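Local coordinates for protein proline-tRNA synthetase class II aaRS (Ybak RNA binding domain plus tRNA synthetase) (PDB 5XIO) that probably catalyses the ATP-dependent attachment of L-proline to tRNA(Pro) for protein synthesis, at residues 68-73 with 103-108; 8-13 with 218-223; 289-294 with 322-327. All coordinates share one frame; numbering follows the deposited sequence.

Contact 1: residues 68-73 with 103-108; sequences PIFVTQ and EPIAIR
The CD1 methyl of Ile-105 is the bump that meets one face of the Phe-70 ring. It lies 3.8 Å from the centroid of Phe-70 and 16° off the ring normal, a CH-pi contact. The opposite face is taken by CG2 of Ile-69, so a methyl stands on each side of the ring. The edge meets Ala-106 O, close to the ring plane, and CG1 of Ile-107 approaches CE1 of Phe-70 obliquely at 4.2 Å. Ile-105 reaches across because its CG1 lies between the backbone N and the carbonyl carbon (chi1 71°), which swings the branch toward the neighbouring strand. Strands 70-72 and 104-107 run antiparallel. Val-71 and Ala-106 form a hydrogen-bonded pair, with Val-71 N to Ala-106 O at 2.9 Å and Ala-106 N to Val-71 O at 2.8 Å, while Phe-70 and Ile-107 make the non-hydrogen-bonded pair beside it. They belong to a three-stranded antiparallel sheet completed by strand 91-96, and Pro-68 probably corresponds to the proline that ends class II motif 1, a dimer-interface element. Fittingly, Phe-70 O accepts from Tyr-30 OH of the second subunit, and Ile-69 packs on Ile-69 of that subunit. On the face away from the Phe-70 ring, Val-71 CG1 lies 4.0 Å from the methyl of Ala-106, and helix 112-122 packs against the valine. Beyond the strands, Arg-108 N gives to Ile-69 O at 2.9 Å, and the bent arginine chain folds its guanidinium flat over the same residue, CZ standing 3.8 Å from Ile-69 CA. At the other end, the extended Gln-73 lays NE2 3.6 Å from CG of the Pro-104 ring, while a water bridges Gln-73 N and Pro-104 O.

Contact 2: residues 8-13 with 218-223; sequences DKITSF and IPEIGR
Phe-13 presses its ring on Ile-221, and this carries the apolar half of the contact. The gamma methyl of the isoleucine comes in over one face, offset toward the rim: CG2 lies 3.6 Å from the centroid of Phe-13 and 20° off the ring normal, a CH-pi contact, with Phe-13 CG its closest atom at 3.4 Å. CG of the phenylalanine stands anti to its own N (chi1 -171°), which sends the ring from the start of helix 13-23 toward Ile-221. At the far end of the ring, CZ lies 4.0 Å from CG2 of Ile-218, and CB of Glu-220 sits obliquely against CD1. Ile-10 touches the same glutamate more loosely, CG1 to CG.

The charged half is a salt bridge. The chain of Lys-9 is extended throughout and brings NZ to 3.2 Å from OE2 of Glu-220, a weak hydrogen bond, while the glutamate bends at its second torsion to present its carboxylate. The ammonium is held more firmly by carbonyl oxygens, Gly-275 O and Met-272 O, at the close of helix 265-274.

Backbone turns shape both sides, an Asx motif at Asp-8 ahead of the helix and a G1 bulge at Gly-222 in the hairpin loop joining strands 210-218 and 223-234. The contact thus fastens the loop before the first helix to that hairpin of the catalytic core. Its chemistry suggests that Lys-9 is anchored mainly by the helix-end carbonyls, the carboxylate probably adding a weaker electrostatic pull while the ring and methyls supply the shape match.

Contact 3: residues 289-294 with 322-327; sequences VQVIII and VRVKID
Gln-290 and Arg-323 exchange bonds at the start of this strand pair. The glutamine CG stands opposite the carbonyl carbon (chi1 -57°) and the chain extends beyond it, bringing OE1 to accept from Arg-323 N at 3.1 Å; the N-H points almost straight at it (166°), though tilted from the amide plane. Arg-323 O in turn takes two donors, Gln-290 N at 3.0 Å and Val-291 N at 3.2 Å, the second lying in the carbonyl plane and the first tilted from it. From there regular parallel pairing takes over: Lys-325 N gives to Val-291 O, Ile-293 N to Lys-325 O at 2.9 Å, and Asp-327 N to Ile-293 O, so backbone donors of the two strands alternate. The other edge of strand 291-294 is served by 348-352, where Ile-292 bonds with Leu-348 and Phe-350.

The Gln-290 amide also lies over one face of the Arg-323 guanidinium, the two planes 34° apart. NE2 and NH2 are 3.4 Å apart but, both being donors, form no bond; Gln-290 NE2 gives to Pro-284 O and Arg-323 NH2 to Ala-287 O. Asp-327 OD2 has a salt bridge to Arg-329 and a bond from Trp-341 NE1.

On one face of the sheet stand Val-291, Ile-293, Val-324 and Ile-326. Val-324 CG2 touches both Val-291 CG1, at 3.8 Å, and Ile-293 CD1, at 3.6 Å, from directions roughly at right angles. On the other face Ile-292 and Lys-325 lie side by side, CD1 against CB.

Together the strands and helix 306-319 form a beta-alpha-beta unit of the anticodon-binding domain. That helix packs on the Val-291 face, helix 334-343 on the Ile-292 side; strand 324-326 is outermost in the five-stranded mixed sheet.

Starting from the N terminus, residues 8-13 enter the first helix, and contact 2 closes a long loop when they meet the hairpin at 218-223. Contact 1 is nested inside that loop: 68-73 pairs with 103-108 to build the small antiparallel sheet at the subunit interface, its centre about 40 Å from that of contact 2. Only after contact 2 has closed does the chain reach the anticodon-binding domain, where contact 3 joins 289-294 to 322-327 around one helix. Contact 3 is therefore in series with both others and none cross. Its nearest atoms lie about 19 Å from contact 2 and about 28 Å from contact 1.

Contact 1: residues 68-73 with 103-108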
loop_
_atom_site.group_PDB
_atom_site.type_symbol
_atom_site.label_atom_id
_atom_site.label_comp_id
_atom_site.label_asym_id
_atom_site.label_seq_id
_atom_site.Cartn_x
_atom_site.Cartn_y
_atom_site.Cartn_z
ATOM N N PRO A 68 11.413 -6.689 5.082
ATOM C CA PRO A 68 10.616 -7.929 5.245
ATOM C C PRO A 68 9.664 -8.016 6.433
ATOM O O PRO A 68 9.807 -7.291 7.396
ATOM C CB PRO A 68 11.679 -9.007 5.371
ATOM C CG PRO A 68 12.855 -8.441 4.645
ATOM C CD PRO A 68 12.853 -6.992 5.039
ATOM N N ILE A 69 8.676 -8.893 6.373
ATOM C CA ILE A 69 7.788 -8.977 7.502
ATOM C C ILE A 69 8.365 -9.788 8.671
ATOM O O ILE A 69 7.871 -9.697 9.802
ATOM C CB ILE A 69 6.415 -9.536 7.034
ATOM C CG1 ILE A 69 5.412 -9.596 8.139
ATOM C CG2 ILE A 69 6.498 -10.941 6.452
ATOM C CD1 ILE A 69 4.068 -10.085 7.596
ATOM N N PHE A 70 9.360 -10.630 8.400
ATOM C CA PHE A 70 9.962 -11.494 9.409
ATOM C C PHE A 70 11.235 -10.937 10.003
ATOM O O PHE A 70 11.973 -10.171 9.344
ATOM C CB PHE A 70 10.244 -12.878 8.820
ATOM C CG PHE A 70 8.988 -13.656 8.430
ATOM C CD1 PHE A 70 7.909 -13.780 9.316
ATOM C CD2 PHE A 70 8.871 -14.227 7.166
ATOM C CE1 PHE A 70 6.740 -14.431 8.933
ATOM C CE2 PHE A 70 7.706 -14.875 6.792
ATOM C CZ PHE A 70 6.652 -14.996 7.687
ATOM N N VAL A 71 11.467 -11.291 11.263
ATOM C CA VAL A 71 12.768 -11.076 11.894
ATOM C C VAL A 71 13.167 -12.283 12.787
ATOM O O VAL A 71 12.270 -12.937 13.392
ATOM C CB VAL A 71 12.797 -9.745 12.665
ATOM C CG1 VAL A 71 11.810 -9.718 13.810
ATOM C CG2 VAL A 71 14.197 -9.454 13.194
ATOM N N THR A 72 14.479 -12.595 12.843
ATOM C CA THR A 72 14.982 -13.749 13.624
ATOM C C THR A 72 14.945 -13.395 15.090
ATOM O O THR A 72 14.964 -12.206 15.436
ATOM C CB THR A 72 16.465 -14.109 13.265
ATOM O OG1 THR A 72 17.342 -13.007 13.554
ATOM C CG2 THR A 72 16.609 -14.449 11.792
ATOM N N GLN A 73 14.928 -14.377 15.980
ATOM C CA GLN A 73 14.994 -14.022 17.411
ATOM C C GLN A 73 16.307 -13.416 17.827
ATOM O O GLN A 73 16.308 -12.468 18.639
ATOM C CB GLN A 73 14.604 -15.145 18.347
ATOM C CG GLN A 73 15.530 -16.320 18.476
ATOM C CD GLN A 73 14.981 -17.300 19.515
ATOM O OE1 GLN A 73 14.764 -16.926 20.670
ATOM N NE2 GLN A 73 14.720 -18.536 19.100
ATOM N N GLU A 103 14.498 -22.986 13.874
ATOM C CA GLU A 103 14.347 -21.847 14.787
ATOM C C GLU A 103 13.157 -20.934 14.436
ATOM O O GLU A 103 12.927 -20.627 13.260
ATOM C CB GLU A 103 15.627 -21.027 14.857
ATOM C CG GLU A 103 16.194 -20.631 13.511
ATOM C CD GLU A 103 17.694 -20.421 13.592
ATOM O OE1 GLU A 103 18.357 -21.265 14.246
ATOM O OE2 GLU A 103 18.205 -19.419 13.020
ATOM N N PRO A 104 12.420 -20.481 15.471
ATOM C CA PRO A 104 11.252 -19.658 15.242
ATOM C C PRO A 104 11.595 -18.269 14.668
ATOM O O PRO A 104 12.725 -17.748 14.860
ATOM C CB PRO A 104 10.596 -19.584 16.623
ATOM C CG PRO A 104 11.697 -19.779 17.578
ATOM C CD PRO A 104 12.676 -20.693 16.907
ATOM N N ILE A 105 10.635 -17.715 13.924
ATOM C CA ILE A 105 10.754 -16.363 13.419
ATOM C C ILE A 105 9.552 -15.515 13.785
ATOM O O ILE A 105 8.413 -15.995 13.828
ATOM C CB ILE A 105 10.995 -16.293 11.875
ATOM C CG1 ILE A 105 9.748 -16.680 11.106
ATOM C CG2 ILE A 105 12.172 -17.178 11.455
ATOM C CD1 ILE A 105 10.018 -16.923 9.640
ATOM N N ALA A 106 9.827 -14.229 14.008
ATOM C CA ALA A 106 8.831 -13.305 14.502
ATOM C C ALA A 106 8.249 -12.481 13.413
ATOM O O ALA A 106 8.996 -11.950 12.552
ATOM C CB ALA A 106 9.430 -12.375 15.514
ATOM N N ILE A 107 6.926 -12.333 13.485
ATOM C CA ILE A 107 6.248 -11.311 12.761
ATOM C C ILE A 107 6.536 -9.957 13.368
ATOM O O ILE A 107 6.465 -9.711 14.612
ATOM C CB ILE A 107 4.738 -11.466 12.753
ATOM C CG1 ILE A 107 4.336 -12.637 11.943
ATOM C CG2 ILE A 107 4.084 -10.277 12.039
ATOM C CD1 ILE A 107 2.922 -13.092 12.332
ATOM N N ARG A 108 6.887 -9.066 12.473
ATOM C CA ARG A 108 7.270 -7.704 12.751
ATOM C C ARG A 108 6.315 -6.845 13.584
ATOM O O ARG A 108 5.220 -6.584 13.216
ATOM C CB ARG A 108 7.651 -7.073 11.414
ATOM C CG ARG A 108 7.523 -5.601 11.227
ATOM C CD ARG A 108 6.523 -5.343 10.145
ATOM N NE ARG A 108 7.127 -5.178 8.856
ATOM C CZ ARG A 108 6.508 -5.448 7.733
ATOM N NH1 ARG A 108 5.275 -5.872 7.741
ATOM N NH2 ARG A 108 7.123 -5.281 6.604
HETATM O O HOH W 1 9.530 -4.689 8.185
HETATM O O HOH W 2 15.417 -16.826 14.167
#

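Contact 2: residues 8-13 with 218-223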
loop_
_atom_site.group_PDB
_atom_site.type_symbol
_atom_site.label_atom_id
_atom_site.label_comp_id
_atom_site.label_asym_id
_atom_site.label_seq_id
_atom_site.Cartn_x
_atom_site.Cartn_y
_atom_site.Cartn_z
ATOM N N ASP A 8 -27.799 5.277 22.026
ATOM C CA ASP A 8 -27.548 6.653 22.241
ATOM C C ASP A 8 -26.007 6.860 22.454
ATOM O O ASP A 8 -25.329 6.073 23.149
ATOM C CB ASP A 8 -28.343 7.130 23.451
ATOM C CG ASP A 8 -28.248 8.637 23.626
ATOM O OD1 ASP A 8 -28.998 9.348 22.936
ATOM O OD2 ASP A 8 -27.395 9.117 24.414
ATOM N N LYS A 9 -25.481 7.943 21.898
ATOM C CA LYS A 9 -24.042 8.191 21.914
ATOM C C LYS A 9 -23.513 8.392 23.303
ATOM O O LYS A 9 -22.575 7.694 23.698
ATOM C CB LYS A 9 -23.649 9.361 20.990
ATOM C CG LYS A 9 -22.121 9.517 20.868
ATOM C CD LYS A 9 -21.655 10.489 19.780
ATOM C CE LYS A 9 -20.129 10.497 19.673
ATOM N NZ LYS A 9 -19.684 11.797 19.076
ATOM N N ILE A 10 -24.131 9.323 24.043
ATOM C CA ILE A 10 -23.753 9.656 25.436
ATOM C C ILE A 10 -23.982 8.528 26.430
ATOM O O ILE A 10 -23.125 8.301 27.262
ATOM C CB ILE A 10 -24.500 10.909 25.920
ATOM C CG1 ILE A 10 -23.936 12.130 25.214
ATOM C CG2 ILE A 10 -24.419 11.092 27.448
ATOM C CD1 ILE A 10 -24.988 13.161 24.834
ATOM N N THR A 11 -25.103 7.805 26.370
ATOM C CA THR A 11 -25.432 6.812 27.461
ATOM C C THR A 11 -25.149 5.342 27.154
ATOM O O THR A 11 -25.057 4.522 28.065
ATOM C CB THR A 11 -26.915 6.923 27.945
ATOM O OG1 THR A 11 -27.825 6.523 26.894
ATOM C CG2 THR A 11 -27.227 8.376 28.426
ATOM N N SER A 12 -24.974 5.021 25.878
ATOM C CA SER A 12 -24.666 3.676 25.467
ATOM C C SER A 12 -23.533 3.664 24.404
ATOM O O SER A 12 -23.646 3.068 23.305
ATOM C CB SER A 12 -25.983 3.057 24.953
ATOM O OG SER A 12 -26.047 1.691 25.313
ATOM N N PHE A 13 -22.431 4.334 24.725
ATOM C CA PHE A 13 -21.342 4.586 23.730
ATOM C C PHE A 13 -20.868 3.320 22.985
ATOM O O PHE A 13 -20.821 3.303 21.762
ATOM C CB PHE A 13 -20.167 5.325 24.391
ATOM C CG PHE A 13 -19.107 5.812 23.419
ATOM C CD1 PHE A 13 -19.239 7.030 22.779
ATOM C CD2 PHE A 13 -17.962 5.048 23.159
ATOM C CE1 PHE A 13 -18.273 7.485 21.904
ATOM C CE2 PHE A 13 -17.007 5.503 22.279
ATOM C CZ PHE A 13 -17.162 6.720 21.650
ATOM N N ILE A 218 -11.747 11.892 23.602
ATOM C CA ILE A 218 -13.158 11.542 23.303
ATOM C C ILE A 218 -14.021 11.952 24.490
ATOM O O ILE A 218 -14.048 11.254 25.523
ATOM C CB ILE A 218 -13.323 10.040 23.044
ATOM C CG1 ILE A 218 -12.196 9.493 22.140
ATOM C CG2 ILE A 218 -14.694 9.809 22.467
ATOM C CD1 ILE A 218 -12.010 10.248 20.836
ATOM N N PRO A 219 -14.663 13.114 24.401
ATOM C CA PRO A 219 -15.413 13.705 25.563
ATOM C C PRO A 219 -16.632 12.891 26.089
ATOM O O PRO A 219 -16.936 12.952 27.273
ATOM C CB PRO A 219 -15.903 15.052 25.035
ATOM C CG PRO A 219 -15.153 15.288 23.728
ATOM C CD PRO A 219 -14.729 13.947 23.195
ATOM N N GLU A 220 -17.315 12.133 25.230
ATOM C CA GLU A 220 -18.483 11.326 25.652
ATOM C C GLU A 220 -18.125 10.160 26.597
ATOM O O GLU A 220 -19.001 9.560 27.226
ATOM C CB GLU A 220 -19.212 10.765 24.429
ATOM C CG GLU A 220 -19.957 11.818 23.609
ATOM C CD GLU A 220 -19.117 12.554 22.540
ATOM O OE1 GLU A 220 -17.859 12.307 22.363
ATOM O OE2 GLU A 220 -19.764 13.394 21.863
ATOM N N ILE A 221 -16.851 9.805 26.674
ATOM C CA ILE A 221 -16.453 8.776 27.603
ATOM C C ILE A 221 -15.274 9.132 28.509
ATOM O O ILE A 221 -14.803 8.274 29.227
ATOM C CB ILE A 221 -16.155 7.470 26.856
ATOM C CG1 ILE A 221 -14.830 7.501 26.097
ATOM C CG2 ILE A 221 -17.268 7.191 25.867
ATOM C CD1 ILE A 221 -14.395 6.123 25.665
ATOM N N GLY A 222 -14.800 10.379 28.466
ATOM C CA GLY A 222 -13.695 10.847 29.311
ATOM C C GLY A 222 -12.296 10.285 29.114
ATOM O O GLY A 222 -11.494 10.322 30.020
ATOM N N ARG A 223 -11.968 9.816 27.932
ATOM C CA ARG A 223 -10.676 9.191 27.742
ATOM C C ARG A 223 -9.818 9.812 26.655
ATOM O O ARG A 223 -10.283 10.090 25.564
ATOM C CB ARG A 223 -10.856 7.696 27.510
ATOM C CG ARG A 223 -11.174 6.951 28.808
ATOM C CD ARG A 223 -10.732 5.487 28.787
ATOM N NE ARG A 223 -10.467 4.961 30.140
ATOM C CZ ARG A 223 -11.400 4.706 31.066
ATOM N NH1 ARG A 223 -12.683 4.943 30.811
ATOM N NH2 ARG A 223 -11.057 4.225 32.263
#

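Contact 3: residues 289-294 with 322-327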
loop_
_atom_site.group_PDB
_atom_site.type_symbol
_atom_site.label_atom_id
_atom_site.label_comp_id
_atom_site.label_asym_id
_atom_site.label_seq_id
_atom_site.Cartn_x
_atom_site.Cartn_y
_atom_site.Cartn_z
ATOM N N VAL A 289 -18.442 9.625 -0.739
ATOM C CA VAL A 289 -19.442 10.402 -1.509
ATOM C C VAL A 289 -19.823 11.679 -0.739
ATOM O O VAL A 289 -20.271 11.575 0.385
ATOM C CB VAL A 289 -20.670 9.533 -1.790
ATOM C CG1 VAL A 289 -21.832 10.373 -2.248
ATOM C CG2 VAL A 289 -20.350 8.528 -2.879
ATOM N N GLN A 290 -19.635 12.862 -1.333
ATOM C CA GLN A 290 -20.010 14.139 -0.706
ATOM C C GLN A 290 -21.471 14.613 -0.947
ATOM O O GLN A 290 -22.093 15.288 -0.089
ATOM C CB GLN A 290 -19.091 15.200 -1.211
ATOM C CG GLN A 290 -17.615 14.869 -0.939
ATOM C CD GLN A 290 -16.679 15.793 -1.655
ATOM O OE1 GLN A 290 -16.891 16.072 -2.828
ATOM N NE2 GLN A 290 -15.608 16.230 -0.987
ATOM N N VAL A 291 -21.992 14.275 -2.128
ATOM C CA VAL A 291 -23.351 14.662 -2.574
ATOM C C VAL A 291 -24.012 13.448 -3.183
ATOM O O VAL A 291 -23.405 12.783 -4.077
ATOM C CB VAL A 291 -23.324 15.738 -3.659
ATOM C CG1 VAL A 291 -24.751 16.062 -4.098
ATOM C CG2 VAL A 291 -22.599 16.984 -3.165
ATOM N N ILE A 292 -25.199 13.143 -2.651
ATOM C CA ILE A 292 -26.096 12.169 -3.214
ATOM C C ILE A 292 -27.402 12.845 -3.735
ATOM O O ILE A 292 -28.049 13.636 -3.046
ATOM C CB ILE A 292 -26.455 11.090 -2.201
ATOM C CG1 ILE A 292 -27.103 9.891 -2.912
ATOM C CG2 ILE A 292 -27.376 11.624 -1.103
ATOM C CD1 ILE A 292 -26.152 9.083 -3.799
ATOM N N ILE A 293 -27.765 12.543 -4.976
ATOM C CA ILE A 293 -28.919 13.151 -5.617
ATOM C C ILE A 293 -30.065 12.160 -5.582
ATOM O O ILE A 293 -29.947 11.050 -6.108
ATOM C CB ILE A 293 -28.607 13.512 -7.068
ATOM C CG1 ILE A 293 -27.485 14.548 -7.104
ATOM C CG2 ILE A 293 -29.879 14.004 -7.777
ATOM C CD1 ILE A 293 -26.750 14.596 -8.427
ATOM N N ILE A 294 -31.154 12.549 -4.946
ATOM C CA ILE A 294 -32.314 11.676 -4.846
ATOM C C ILE A 294 -33.527 12.294 -5.545
ATOM O O ILE A 294 -34.116 13.244 -5.026
ATOM C CB ILE A 294 -32.694 11.409 -3.392
ATOM C CG1 ILE A 294 -31.504 10.786 -2.661
ATOM C CG2 ILE A 294 -33.905 10.504 -3.322
ATOM C CD1 ILE A 294 -31.737 10.663 -1.181
ATOM N N VAL A 322 -16.272 17.402 -7.425
ATOM C CA VAL A 322 -17.095 16.923 -6.305
ATOM C C VAL A 322 -17.466 15.483 -6.586
ATOM O O VAL A 322 -17.775 15.149 -7.747
ATOM C CB VAL A 322 -18.409 17.767 -6.175
ATOM C CG1 VAL A 322 -19.431 17.141 -5.234
ATOM C CG2 VAL A 322 -18.110 19.183 -5.722
ATOM N N ARG A 323 -17.439 14.630 -5.545
ATOM C CA ARG A 323 -17.810 13.205 -5.675
ATOM C C ARG A 323 -19.315 13.077 -5.381
ATOM O O ARG A 323 -19.792 13.375 -4.289
ATOM C CB ARG A 323 -16.986 12.303 -4.731
ATOM C CG ARG A 323 -15.471 12.463 -4.865
ATOM C CD ARG A 323 -14.635 11.623 -3.887
ATOM N NE ARG A 323 -14.721 12.023 -2.471
ATOM C CZ ARG A 323 -13.972 12.949 -1.870
ATOM N NH1 ARG A 323 -13.054 13.600 -2.540
ATOM N NH2 ARG A 323 -14.161 13.235 -0.585
ATOM N N VAL A 324 -20.051 12.600 -6.371
ATOM C CA VAL A 324 -21.499 12.679 -6.378
ATOM C C VAL A 324 -22.049 11.445 -7.042
ATOM O O VAL A 324 -21.503 10.986 -7.996
ATOM C CB VAL A 324 -21.960 13.944 -7.139
ATOM C CG1 VAL A 324 -21.421 13.945 -8.557
ATOM C CG2 VAL A 324 -23.488 14.087 -7.112
ATOM N N LYS A 325 -23.134 10.908 -6.510
ATOM C CA LYS A 325 -23.803 9.734 -7.056
ATOM C C LYS A 325 -25.304 10.040 -7.116
ATOM O O LYS A 325 -25.803 10.856 -6.363
ATOM C CB LYS A 325 -23.574 8.498 -6.166
ATOM C CG LYS A 325 -22.517 7.510 -6.658
ATOM C CD LYS A 325 -22.655 6.116 -6.017
ATOM C CE LYS A 325 -24.103 5.595 -6.065
ATOM N NZ LYS A 325 -24.248 4.122 -5.877
ATOM N N ILE A 326 -26.018 9.353 -7.996
ATOM C CA ILE A 326 -27.474 9.383 -7.995
ATOM C C ILE A 326 -28.019 8.077 -7.461
ATOM O O ILE A 326 -27.659 7.023 -7.945
ATOM C CB ILE A 326 -28.042 9.558 -9.418
ATOM C CG1 ILE A 326 -27.523 10.873 -10.035
ATOM C CG2 ILE A 326 -29.590 9.494 -9.392
ATOM C CD1 ILE A 326 -27.659 10.950 -11.545
ATOM N N ASP A 327 -28.908 8.156 -6.483
ATOM C CA ASP A 327 -29.702 7.007 -6.104
ATOM C C ASP A 327 -31.095 7.129 -6.725
ATOM O O ASP A 327 -32.001 7.725 -6.143
ATOM C CB ASP A 327 -29.821 6.925 -4.592
ATOM C CG ASP A 327 -30.471 5.664 -4.160
ATOM O OD1 ASP A 327 -30.882 4.916 -5.064
ATOM O OD2 ASP A 327 -30.559 5.383 -2.954
#